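Local coordinates for protein prolyl-tRNA synthetase (Naegleria fowleri, PDB 6UYH) that probably catalyses the ATP-dependent attachment of proline to its cognate tRNA, as a class II aminoacyl-tRNA synthetase, and is held here with the inhibitor halofuginone and an ATP analogue, at residues E210-A215 with A473-V478; V223-A228 with R232-G237; L480-F485 with N504-F509. One frame throughout, in Å; residues are numbered along the deposited sequence. Where two conformers were deposited one is given.

Contact 1 of 3, residues E210-A215 with A473-V478. With HFG (7-bromo-6-chloro-3-{3-[(2R,3S)-3-hydroxypiperidin-2-yl]-2-oxopropyl}quinazolin-4(3H)-one), chain D; EDO (1,2-ethanediol), chain P.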
loop_
_atom_site.group_PDB
_atom_site.type_symbol
_atom_site.label_atom_id
_atom_site.label_comp_id
_atom_site.label_asym_id
_atom_site.label_seq_id
_atom_site.Cartn_x
_atom_site.Cartn_y
_atom_site.Cartn_z
ATOM N N GLU A 210 17.433 -8.055 -27.833
ATOM C CA GLU A 210 17.858 -9.223 -27.066
ATOM C C GLU A 210 18.742 -8.825 -25.885
ATOM O O GLU A 210 18.659 -9.425 -24.807
ATOM C CB GLU A 210 18.578 -10.219 -27.974
ATOM C CG GLU A 210 17.660 -10.883 -28.994
ATOM C CD GLU A 210 16.489 -11.604 -28.345
ATOM O OE1 GLU A 210 16.730 -12.413 -27.425
ATOM O OE2 GLU A 210 15.329 -11.353 -28.746
ATOM N N ASN A 211 19.575 -7.798 -26.059
ATOM C CA ASN A 211 20.479 -7.396 -24.987
ATOM C C ASN A 211 19.745 -6.705 -23.848
ATOM O O ASN A 211 20.155 -6.825 -22.688
ATOM C CB ASN A 211 21.582 -6.485 -25.537
ATOM C CG ASN A 211 22.478 -5.925 -24.444
ATOM O OD1 ASN A 211 23.177 -6.670 -23.758
ATOM N ND2 ASN A 211 22.468 -4.604 -24.285
ATOM N N GLU A 212 18.660 -5.991 -24.142
ATOM C CA GLU A 212 17.973 -5.222 -23.120
ATOM C C GLU A 212 16.785 -5.947 -22.509
ATOM O O GLU A 212 16.305 -5.526 -21.455
ATOM C CB GLU A 212 17.510 -3.876 -23.690
ATOM C CG GLU A 212 18.649 -2.905 -23.948
ATOM C CD GLU A 212 19.272 -2.392 -22.659
ATOM O OE1 GLU A 212 18.523 -2.153 -21.689
ATOM O OE2 GLU A 212 20.510 -2.233 -22.615
ATOM N N LYS A 213 16.297 -7.019 -23.125
ATOM C CA LYS A 213 15.122 -7.681 -22.579
ATOM C C LYS A 213 15.480 -8.448 -21.304
ATOM O O LYS A 213 16.647 -8.735 -21.019
ATOM C CB LYS A 213 14.512 -8.633 -23.610
ATOM C CG LYS A 213 15.229 -9.959 -23.723
ATOM C CD LYS A 213 14.415 -10.957 -24.549
ATOM C CE LYS A 213 15.133 -12.292 -24.673
ATOM N NZ LYS A 213 15.465 -12.899 -23.350
ATOM N N PHE A 214 14.447 -8.776 -20.533
ATOM C CA PHE A 214 14.613 -9.615 -19.352
ATOM C C PHE A 214 15.136 -10.987 -19.769
ATOM O O PHE A 214 14.539 -11.663 -20.615
ATOM C CB PHE A 214 13.266 -9.727 -18.632
ATOM C CG PHE A 214 13.281 -10.554 -17.363
ATOM C CD1 PHE A 214 12.138 -11.235 -16.972
ATOM C CD2 PHE A 214 14.410 -10.636 -16.567
ATOM C CE1 PHE A 214 12.116 -11.986 -15.803
ATOM C CE2 PHE A 214 14.403 -11.393 -15.402
ATOM C CZ PHE A 214 13.253 -12.065 -15.023
ATOM N N ALA A 215 16.264 -11.396 -19.177
ATOM C CA ALA A 215 16.879 -12.668 -19.544
ATOM C C ALA A 215 15.928 -13.845 -19.348
ATOM O O ALA A 215 16.056 -14.868 -20.035
ATOM C CB ALA A 215 18.163 -12.881 -18.744
ATOM N N ALA A 473 24.953 5.857 -26.608
ATOM C CA ALA A 473 23.613 5.530 -27.066
ATOM C C ALA A 473 23.337 4.067 -26.766
ATOM O O ALA A 473 24.192 3.206 -26.987
ATOM C CB ALA A 473 23.466 5.784 -28.568
ATOM N N LYS A 474 22.139 3.780 -26.272
ATOM C CA LYS A 474 21.751 2.387 -26.114
ATOM C C LYS A 474 20.425 2.155 -26.817
ATOM O O LYS A 474 19.744 3.094 -27.237
ATOM C CB LYS A 474 21.680 1.982 -24.644
ATOM C CG LYS A 474 20.584 2.629 -23.868
ATOM C CD LYS A 474 20.709 2.224 -22.398
ATOM C CE LYS A 474 19.523 1.411 -21.910
ATOM N NZ LYS A 474 19.862 0.716 -20.634
ATOM N N SER A 475 20.078 0.886 -26.995
ATOM C CA SER A 475 18.811 0.590 -27.632
ATOM C C SER A 475 17.693 0.942 -26.663
ATOM O O SER A 475 17.771 0.652 -25.463
ATOM C CB SER A 475 18.724 -0.877 -28.050
ATOM O OG SER A 475 18.613 -1.697 -26.916
ATOM N N LEU A 476 16.680 1.624 -27.174
ATOM C CA LEU A 476 15.528 1.992 -26.366
ATOM C C LEU A 476 14.385 1.015 -26.611
ATOM O O LEU A 476 13.930 0.334 -25.689
ATOM C CB LEU A 476 15.138 3.442 -26.678
ATOM C CG LEU A 476 16.324 4.413 -26.539
ATOM C CD1 LEU A 476 15.916 5.832 -26.955
ATOM C CD2 LEU A 476 16.923 4.382 -25.121
ATOM N N CYS A 477 13.974 0.865 -27.867
ATOM C CA CYS A 477 13.017 -0.171 -28.226
ATOM C C CYS A 477 13.011 -0.297 -29.738
ATOM O O CYS A 477 13.492 0.581 -30.456
ATOM C CB CYS A 477 11.614 0.155 -27.727
ATOM S SG CYS A 477 10.883 1.568 -28.567
ATOM N N VAL A 478 12.449 -1.402 -30.213
ATOM C CA VAL A 478 12.022 -1.523 -31.602
ATOM C C VAL A 478 10.538 -1.157 -31.645
ATOM O O VAL A 478 9.701 -1.936 -31.139
ATOM C CB VAL A 478 12.274 -2.934 -32.146
ATOM C CG1 VAL A 478 11.849 -3.023 -33.607
ATOM C CG2 VAL A 478 13.748 -3.310 -31.978
HETATM O "O4'" HFG D . 12.418 -7.603 -12.184
HETATM C C21 HFG D . 12.659 -7.978 -13.313
HETATM C "C3'" HFG D . 11.595 -8.589 -14.196
HETATM C "C2'" HFG D . 10.151 -8.170 -13.889
HETATM N "N1'" HFG D . 9.686 -8.661 -12.585
HETATM C "C6'" HFG D . 8.261 -8.383 -12.371
HETATM C "C5'" HFG D . 7.958 -6.909 -12.435
HETATM C "C4'" HFG D . 8.476 -6.312 -13.746
HETATM C C39 HFG D . 9.939 -6.657 -13.959
HETATM O "O7'" HFG D . 10.370 -6.159 -15.229
HETATM C "C1'" HFG D . 14.073 -7.871 -13.903
HETATM N N3 HFG D . 15.095 -7.789 -12.862
HETATM C C4 HFG D . 15.327 -8.921 -12.093
HETATM O O11 HFG D . 14.734 -9.963 -12.308
HETATM C C10 HFG D . 16.295 -8.712 -11.008
HETATM C C5 HFG D . 16.639 -9.765 -10.162
HETATM C C2 HFG D . 15.732 -6.603 -12.616
HETATM N N1 HFG D . 16.570 -6.374 -11.670
HETATM C C9 HFG D . 16.857 -7.446 -10.823
HETATM C C8 HFG D . 17.720 -7.224 -9.750
HETATM C C7 HFG D . 18.028 -8.275 -8.902
HETATM BR BR1 HFG D . 19.118 -7.912 -7.397
HETATM C C6 HFG D . 17.520 -9.538 -9.123
HETATM CL CL1 HFG D . 18.009 -10.886 -8.142
HETATM C C1 EDO P . 24.572 -0.162 -19.580
HETATM O O1 EDO P . 24.967 0.492 -18.371
HETATM C C2 EDO P . 23.057 -0.280 -19.592
HETATM O O2 EDO P . 22.501 1.010 -19.319
#

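Contact 2 of 3, residues V223-A228 with R232-G237. With ANP (phosphoaminophosphonic acid-adenylate ester), chain C.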
loop_
_atom_site.group_PDB
_atom_site.type_symbol
_atom_site.label_atom_id
_atom_site.label_comp_id
_atom_site.label_asym_id
_atom_site.label_seq_id
_atom_site.Cartn_x
_atom_site.Cartn_y
_atom_site.Cartn_z
ATOM N N VAL A 223 7.183 0.851 -22.518
ATOM C CA VAL A 223 6.778 2.199 -22.917
ATOM C C VAL A 223 7.968 3.118 -22.666
ATOM O O VAL A 223 8.430 3.260 -21.526
ATOM C CB VAL A 223 5.518 2.686 -22.182
ATOM C CG1 VAL A 223 4.275 2.017 -22.779
ATOM C CG2 VAL A 223 5.593 2.400 -20.669
ATOM N N GLU A 224 8.491 3.704 -23.733
ATOM C CA GLU A 224 9.607 4.637 -23.632
ATOM C C GLU A 224 9.087 6.056 -23.479
ATOM O O GLU A 224 8.109 6.440 -24.125
ATOM C CB GLU A 224 10.498 4.546 -24.864
ATOM C CG GLU A 224 11.213 3.206 -24.975
ATOM C CD GLU A 224 12.156 2.971 -23.815
ATOM O OE1 GLU A 224 13.095 3.786 -23.649
ATOM O OE2 GLU A 224 11.945 1.998 -23.057
ATOM N N THR A 225 9.744 6.828 -22.611
ATOM C CA THR A 225 9.446 8.240 -22.411
ATOM C C THR A 225 10.713 9.038 -22.671
ATOM O O THR A 225 11.809 8.479 -22.791
ATOM C CB THR A 225 8.917 8.528 -20.999
ATOM O OG1 THR A 225 9.921 8.201 -20.036
ATOM C CG2 THR A 225 7.645 7.706 -20.695
ATOM N N PHE A 226 10.562 10.358 -22.773
ATOM C CA PHE A 226 11.648 11.195 -23.271
ATOM C C PHE A 226 11.781 12.468 -22.451
ATOM O O PHE A 226 10.795 13.180 -22.237
ATOM C CB PHE A 226 11.420 11.556 -24.739
ATOM C CG PHE A 226 12.494 12.424 -25.329
ATOM C CD1 PHE A 226 13.795 11.947 -25.480
ATOM C CD2 PHE A 226 12.200 13.708 -25.768
ATOM C CE1 PHE A 226 14.790 12.751 -26.056
ATOM C CE2 PHE A 226 13.196 14.511 -26.356
ATOM C CZ PHE A 226 14.488 14.018 -26.491
ATOM N N ILE A 227 13.008 12.767 -22.029
ATOM C CA ILE A 227 13.307 13.983 -21.276
ATOM C C ILE A 227 13.968 14.962 -22.243
ATOM O O ILE A 227 15.149 14.832 -22.563
ATOM C CB ILE A 227 14.194 13.698 -20.060
ATOM C CG1 ILE A 227 13.619 12.525 -19.243
ATOM C CG2 ILE A 227 14.336 14.973 -19.186
ATOM C CD1 ILE A 227 12.149 12.676 -18.814
ATOM N N ALA A 228 13.214 15.978 -22.677
ATOM C CA ALA A 228 13.707 16.894 -23.706
ATOM C C ALA A 228 14.889 17.737 -23.234
ATOM O O ALA A 228 15.747 18.098 -24.049
ATOM C CB ALA A 228 12.576 17.810 -24.180
ATOM N N ARG A 232 17.283 12.595 -23.148
ATOM C CA ARG A 232 17.458 11.249 -22.623
ATOM C C ARG A 232 16.126 10.532 -22.532
ATOM O O ARG A 232 15.131 11.102 -22.080
ATOM C CB ARG A 232 18.100 11.262 -21.241
ATOM C CG ARG A 232 19.485 11.809 -21.280
ATOM C CD ARG A 232 20.242 11.632 -19.989
ATOM N NE ARG A 232 21.579 12.156 -20.226
ATOM C CZ ARG A 232 22.646 11.411 -20.494
ATOM N NH1 ARG A 232 22.547 10.083 -20.518
ATOM N NH2 ARG A 232 23.809 12.007 -20.725
ATOM N N ALA A 233 16.125 9.272 -22.944
ATOM C CA ALA A 233 14.955 8.434 -22.783
ATOM C C ALA A 233 14.917 7.861 -21.371
ATOM O O ALA A 233 15.946 7.732 -20.697
ATOM C CB ALA A 233 14.966 7.308 -23.816
ATOM N N VAL A 234 13.709 7.526 -20.921
ATOM C CA VAL A 234 13.499 6.827 -19.660
ATOM C C VAL A 234 12.603 5.626 -19.939
ATOM O O VAL A 234 11.497 5.782 -20.472
ATOM C CB VAL A 234 12.870 7.733 -18.586
ATOM C CG1 VAL A 234 12.502 6.918 -17.340
ATOM C CG2 VAL A 234 13.805 8.875 -18.226
ATOM N N GLN A 235 13.074 4.435 -19.570
ATOM C CA GLN A 235 12.266 3.227 -19.683
ATOM C C GLN A 235 11.133 3.303 -18.667
ATOM O O GLN A 235 11.368 3.240 -17.453
ATOM C CB GLN A 235 13.151 2.000 -19.478
ATOM C CG GLN A 235 14.070 1.679 -20.671
ATOM C CD GLN A 235 15.142 2.749 -20.944
ATOM O OE1 GLN A 235 15.984 3.037 -20.091
ATOM N NE2 GLN A 235 15.108 3.335 -22.140
ATOM N N GLY A 236 9.898 3.463 -19.155
ATOM C CA GLY A 236 8.818 3.892 -18.286
ATOM C C GLY A 236 8.018 2.807 -17.605
ATOM O O GLY A 236 7.271 3.106 -16.676
ATOM N N GLY A 237 8.155 1.555 -18.032
ATOM C CA GLY A 237 7.351 0.461 -17.508
ATOM C C GLY A 237 7.526 -0.727 -18.432
ATOM O O GLY A 237 7.904 -0.543 -19.589
HETATM P PG ANP C . 16.684 -0.236 -15.562
HETATM O O1G ANP C . 17.590 -0.203 -16.702
HETATM O O2G ANP C . 17.522 -0.632 -14.274
HETATM O O3G ANP C . 16.059 1.208 -15.447
HETATM P PB ANP C . 15.190 -2.795 -15.113
HETATM O O1B ANP C . 15.317 -3.870 -16.085
HETATM O O2B ANP C . 16.182 -3.042 -13.935
HETATM N N3B ANP C . 15.457 -1.309 -15.766
HETATM P PA ANP C . 12.643 -3.821 -14.201
HETATM O O1A ANP C . 12.134 -4.496 -15.413
HETATM O O2A ANP C . 13.244 -4.809 -13.257
HETATM O O3A ANP C . 13.752 -2.733 -14.534
HETATM O "O5'" ANP C . 11.564 -2.952 -13.380
HETATM C "C5'" ANP C . 10.229 -2.580 -13.794
HETATM C "C4'" ANP C . 10.201 -1.079 -13.914
HETATM O "O4'" ANP C . 10.589 -0.480 -12.657
HETATM C "C3'" ANP C . 11.204 -0.541 -14.922
HETATM O "O3'" ANP C . 10.653 -0.558 -16.234
HETATM C "C2'" ANP C . 11.455 0.882 -14.421
HETATM O "O2'" ANP C . 10.524 1.785 -15.004
HETATM C "C1'" ANP C . 11.266 0.743 -12.897
HETATM N N9 ANP C . 12.517 0.729 -12.149
HETATM C C8 ANP C . 13.571 -0.132 -12.312
HETATM N N7 ANP C . 14.572 0.082 -11.494
HETATM C C5 ANP C . 14.146 1.164 -10.733
HETATM C C6 ANP C . 14.751 1.882 -9.686
HETATM N N6 ANP C . 15.940 1.576 -9.159
HETATM N N1 ANP C . 14.068 2.928 -9.170
HETATM C C2 ANP C . 12.855 3.209 -9.656
HETATM N N3 ANP C . 12.178 2.592 -10.626
HETATM C C4 ANP C . 12.884 1.575 -11.130
#

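Contact 3 of 3, residues L480-F485 with N504-F509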
loop_
_atom_site.group_PDB
_atom_site.type_symbol
_atom_site.label_atom_id
_atom_site.label_comp_id
_atom_site.label_asym_id
_atom_site.label_seq_id
_atom_site.Cartn_x
_atom_site.Cartn_y
_atom_site.Cartn_z
ATOM N N LEU A 480 6.701 -0.827 -31.936
ATOM C CA LEU A 480 5.676 -1.750 -32.423
ATOM C C LEU A 480 5.103 -1.301 -33.760
ATOM O O LEU A 480 4.879 -2.124 -34.660
ATOM C CB LEU A 480 4.535 -1.880 -31.405
ATOM C CG LEU A 480 4.869 -2.349 -29.999
ATOM C CD1 LEU A 480 3.580 -2.529 -29.222
ATOM C CD2 LEU A 480 5.656 -3.646 -30.056
ATOM N N ASP A 481 4.823 -0.008 -33.896
ATOM C CA ASP A 481 4.214 0.538 -35.106
ATOM C C ASP A 481 5.329 1.078 -35.996
ATOM O O ASP A 481 5.897 2.136 -35.718
ATOM C CB ASP A 481 3.210 1.628 -34.739
ATOM C CG ASP A 481 2.435 2.149 -35.936
ATOM O OD1 ASP A 481 2.738 1.767 -37.091
ATOM O OD2 ASP A 481 1.513 2.957 -35.712
ATOM N N GLN A 482 5.658 0.340 -37.059
ATOM C CA GLN A 482 6.682 0.760 -38.011
ATOM C C GLN A 482 6.089 1.376 -39.276
ATOM O O GLN A 482 6.833 1.643 -40.231
ATOM C CB GLN A 482 7.579 -0.436 -38.384
ATOM C CG GLN A 482 8.213 -1.117 -37.169
ATOM C CD GLN A 482 9.720 -0.917 -37.079
ATOM O OE1 GLN A 482 10.412 -0.860 -38.095
ATOM N NE2 GLN A 482 10.232 -0.807 -35.851
ATOM N N SER A 483 4.779 1.645 -39.292
ATOM C CA SER A 483 4.094 1.947 -40.547
ATOM C C SER A 483 4.488 3.303 -41.120
ATOM O O SER A 483 4.387 3.503 -42.334
ATOM C CB SER A 483 2.577 1.891 -40.350
ATOM O OG SER A 483 2.153 2.900 -39.453
ATOM N N SER A 484 4.925 4.243 -40.290
ATOM C CA SER A 484 5.272 5.573 -40.781
ATOM C C SER A 484 6.748 5.715 -41.132
ATOM O O SER A 484 7.160 6.788 -41.585
ATOM C CB SER A 484 4.908 6.638 -39.744
ATOM O OG SER A 484 5.871 6.663 -38.699
ATOM N N PHE A 485 7.548 4.671 -40.932
ATOM C CA PHE A 485 8.987 4.776 -41.112
ATOM C C PHE A 485 9.358 4.628 -42.589
ATOM O O PHE A 485 8.614 4.029 -43.371
ATOM C CB PHE A 485 9.706 3.712 -40.278
ATOM C CG PHE A 485 9.474 3.839 -38.789
ATOM C CD1 PHE A 485 9.025 5.032 -38.233
ATOM C CD2 PHE A 485 9.695 2.760 -37.945
ATOM C CE1 PHE A 485 8.810 5.147 -36.866
ATOM C CE2 PHE A 485 9.476 2.870 -36.565
ATOM C CZ PHE A 485 9.030 4.062 -36.031
ATOM N N ASN A 504 16.295 -5.207 -41.220
ATOM C CA ASN A 504 14.926 -5.592 -41.550
ATOM C C ASN A 504 13.884 -4.922 -40.667
ATOM O O ASN A 504 12.714 -5.320 -40.699
ATOM C CB ASN A 504 14.743 -7.124 -41.521
ATOM C CG ASN A 504 15.091 -7.761 -40.184
ATOM O OD1 ASN A 504 15.328 -7.084 -39.178
ATOM N ND2 ASN A 504 15.114 -9.098 -40.175
ATOM N N CYS A 505 14.268 -3.911 -39.899
ATOM C CA CYS A 505 13.326 -3.072 -39.165
ATOM C C CYS A 505 14.071 -1.818 -38.741
ATOM O O CYS A 505 15.269 -1.663 -39.014
ATOM C CB CYS A 505 12.738 -3.808 -37.951
ATOM S SG CYS A 505 13.970 -4.231 -36.718
ATOM N N TRP A 506 13.351 -0.915 -38.073
ATOM C CA TRP A 506 13.930 0.287 -37.499
ATOM C C TRP A 506 13.947 0.166 -35.988
ATOM O O TRP A 506 12.962 -0.277 -35.390
ATOM C CB TRP A 506 13.124 1.528 -37.893
ATOM C CG TRP A 506 13.193 1.868 -39.351
ATOM C CD1 TRP A 506 12.339 1.449 -40.326
ATOM C CD2 TRP A 506 14.146 2.731 -39.987
ATOM N NE1 TRP A 506 12.705 1.994 -41.540
ATOM C CE2 TRP A 506 13.812 2.783 -41.358
ATOM C CE3 TRP A 506 15.253 3.462 -39.532
ATOM C CZ2 TRP A 506 14.548 3.534 -42.282
ATOM C CZ3 TRP A 506 15.983 4.211 -40.450
ATOM C CH2 TRP A 506 15.626 4.236 -41.812
ATOM N N ALA A 507 15.067 0.539 -35.380
ATOM C CA ALA A 507 15.191 0.568 -33.929
ATOM C C ALA A 507 15.423 1.990 -33.432
ATOM O O ALA A 507 16.111 2.795 -34.072
ATOM C CB ALA A 507 16.336 -0.339 -33.453
ATOM N N LEU A 508 14.858 2.286 -32.261
ATOM C CA LEU A 508 15.056 3.571 -31.605
ATOM C C LEU A 508 16.227 3.452 -30.632
ATOM O O LEU A 508 16.223 2.590 -29.743
ATOM C CB LEU A 508 13.773 3.993 -30.885
ATOM C CG LEU A 508 13.650 5.452 -30.445
ATOM C CD1 LEU A 508 13.527 6.371 -31.641
ATOM C CD2 LEU A 508 12.450 5.613 -29.474
ATOM N N PHE A 509 17.249 4.282 -30.844
ATOM C CA PHE A 509 18.440 4.348 -30.018
ATOM C C PHE A 509 18.575 5.758 -29.467
ATOM O O PHE A 509 18.167 6.731 -30.111
ATOM C CB PHE A 509 19.713 4.007 -30.827
ATOM C CG PHE A 509 20.023 2.539 -30.892
ATOM C CD1 PHE A 509 19.194 1.673 -31.591
ATOM C CD2 PHE A 509 21.150 2.026 -30.257
ATOM C CE1 PHE A 509 19.480 0.322 -31.658
ATOM C CE2 PHE A 509 21.441 0.662 -30.316
ATOM C CZ PHE A 509 20.604 -0.187 -31.020
#

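Contact 1 of 3, residues E210-A215 with A473-V478
Glu212 and Lys474 carry the charged part of this contact, a salt bridge in which Lys474 NZ stands 3.3 Å from Glu212 OE1; as a hydrogen bond the pair is weak. The two side chains meet at about a right angle, and the lysine reaches the carboxylate through a bend at its third torsion (chi3 -116°). The same NZ also donates to O2 of a 1,2-ethanediol molecule, at 3.0 Å, so the ammonium group is shared between protein and a probable crystallisation additive.

The remaining contact is van der Waals. Glu212 CG lies against the hydroxyl of Ser475, 3.2 Å from its OG, while the polar partners of that hydroxyl are Glu447 and Thr209. The loop between strands 204-207 and 219-227, in the class II core, is thus brought against strand 474-479 of the C-terminal region. Farther along this strand Leu476 and Cys477 form a classic beta bulge opposite Leu508.

Two residues after Glu212, Phe214 belongs to the halofuginone pocket. One face of its ring is covered by the inhibitor, with C3' 3.7 Å above the plane and over the ring centre, and the inhibitor's O11 comes within 3.4 Å of Phe214 CE2.

Contact 2 of 3, residues V223-A228 with R232-G237
Strands 223-227 and 232-237 run antiparallel, their directions 146° apart and their axes approaching to 4.5 Å, as the two arms of a beta hairpin. Thr225 with Val234 and Ile227 with Arg232 are hydrogen-bonded pairs; Phe226 with Ala233 lies between them and Glu224 with Gln235 beyond Thr225, both non-hydrogen-bonded. Toward the nucleotide, Gly236 N still donates to Val223 O at 2.8 Å, but the bond from Val223 N to Gly237 O is weak.

Thr225 adds a side-chain bond to its backbone pair. With OG1 set between the backbone N and the carbonyl carbon (chi1 63°), the hydroxyl donates to Val234 O at 2.9 Å. This oxygen therefore accepts twice, from Thr225 N and Thr225 OG1, which approach opposite faces of its carbonyl plane. On the same face of the sheet, Ile227 CG1 packs on Val234 CG2 at 3.8 Å.

On the face of Glu224 and Gln235 the two chains lie side by side, each bent at chi2, with carboxylate and amide planes only 15° apart. Gln235 NE2 donates to the syn lone pair of Glu224 OE1 at 2.6 Å, a short but bent bond with the acceptor tilted out of the amide plane, while Thr222 holds OE2. The glutamate thus probably steadies Gln235, a residue of the nucleotide pocket; the backbone O of Gln235 accepts from the ribose O2' of the ATP analogue at 3.0 Å and also from Arg274.

Helix 274-283 covers the Thr225, Ile227 and Val234 side, and Tyr195 of helix 177-198 touches Val223 and Thr225; on the other face Leu476 of strand 474-479 packs against Glu224, Ala233 and Gln235.

Contact 3 of 3, residues L480-F485 with N504-F509
The indole of Trp506 has Phe485 over one face and the amide oxygen of Gln482 at its edge, near the ring plane; the same oxygen lies at the edge of the phenyl ring, in its plane. Phe485 CB sits above the five-membered ring, 3.9 Å from its centroid and 30° off the normal, a CH-pi contact whose closest atom is Trp506 CD1 at 3.5 Å. Beyond CB, the phenyl ring turns an edge toward the same face, making an offset edge-to-face pair with centroids 5.4 Å apart and planes at 72°.

The Gln482 amide docks on the backbone of Trp506 much as a neighbouring strand would, using both ends. Its OE1 accepts from Trp506 N at 2.9 Å and its NE2 donates to Trp506 O at 2.8 Å, nearly straight at 174°; each donor lies in the carbonyl plane, on a lone pair of its acceptor. A bend at chi2 turns the amide toward the strand, and Pro479 O takes a further bond from NE2. These bonds tie the loop after strand 474-479 to strand 505-512 in the C-terminal region.

Gln482 opens a type I beta turn that ends at Phe485, so one turn supplies both groups that meet the tryptophan. Overlapping its start, Asp481 OD1 accepts from Ser483 N in an Asx turn and from Ser483 OG on its syn lone pair. Trp506 NE1 bonds to Pro486 O.

Contact 2 is the buried one, near the chain's centre, and relies on regular antiparallel pairing; contacts 1 and 3 are partly buried, lie farther out, and depend on a few side chains. Their chemistry differs accordingly: a salt bridge beside bound ligands in contact 1, an amide and an aromatic pair in contact 3. Strand 474-479 joins all three. Cys477 of contact 1 packs on Glu224 of contact 2, with SG 4.0 Å from CG, while Leu476 N and Cys477 O probably bond to Leu508 of contact 3. Contacts 2 and 3 do not touch, although strands 232-243 and 505-512 are neighbours. Contacts 1 and 2 also supply residues to the inhibitor and nucleotide pockets, respectively.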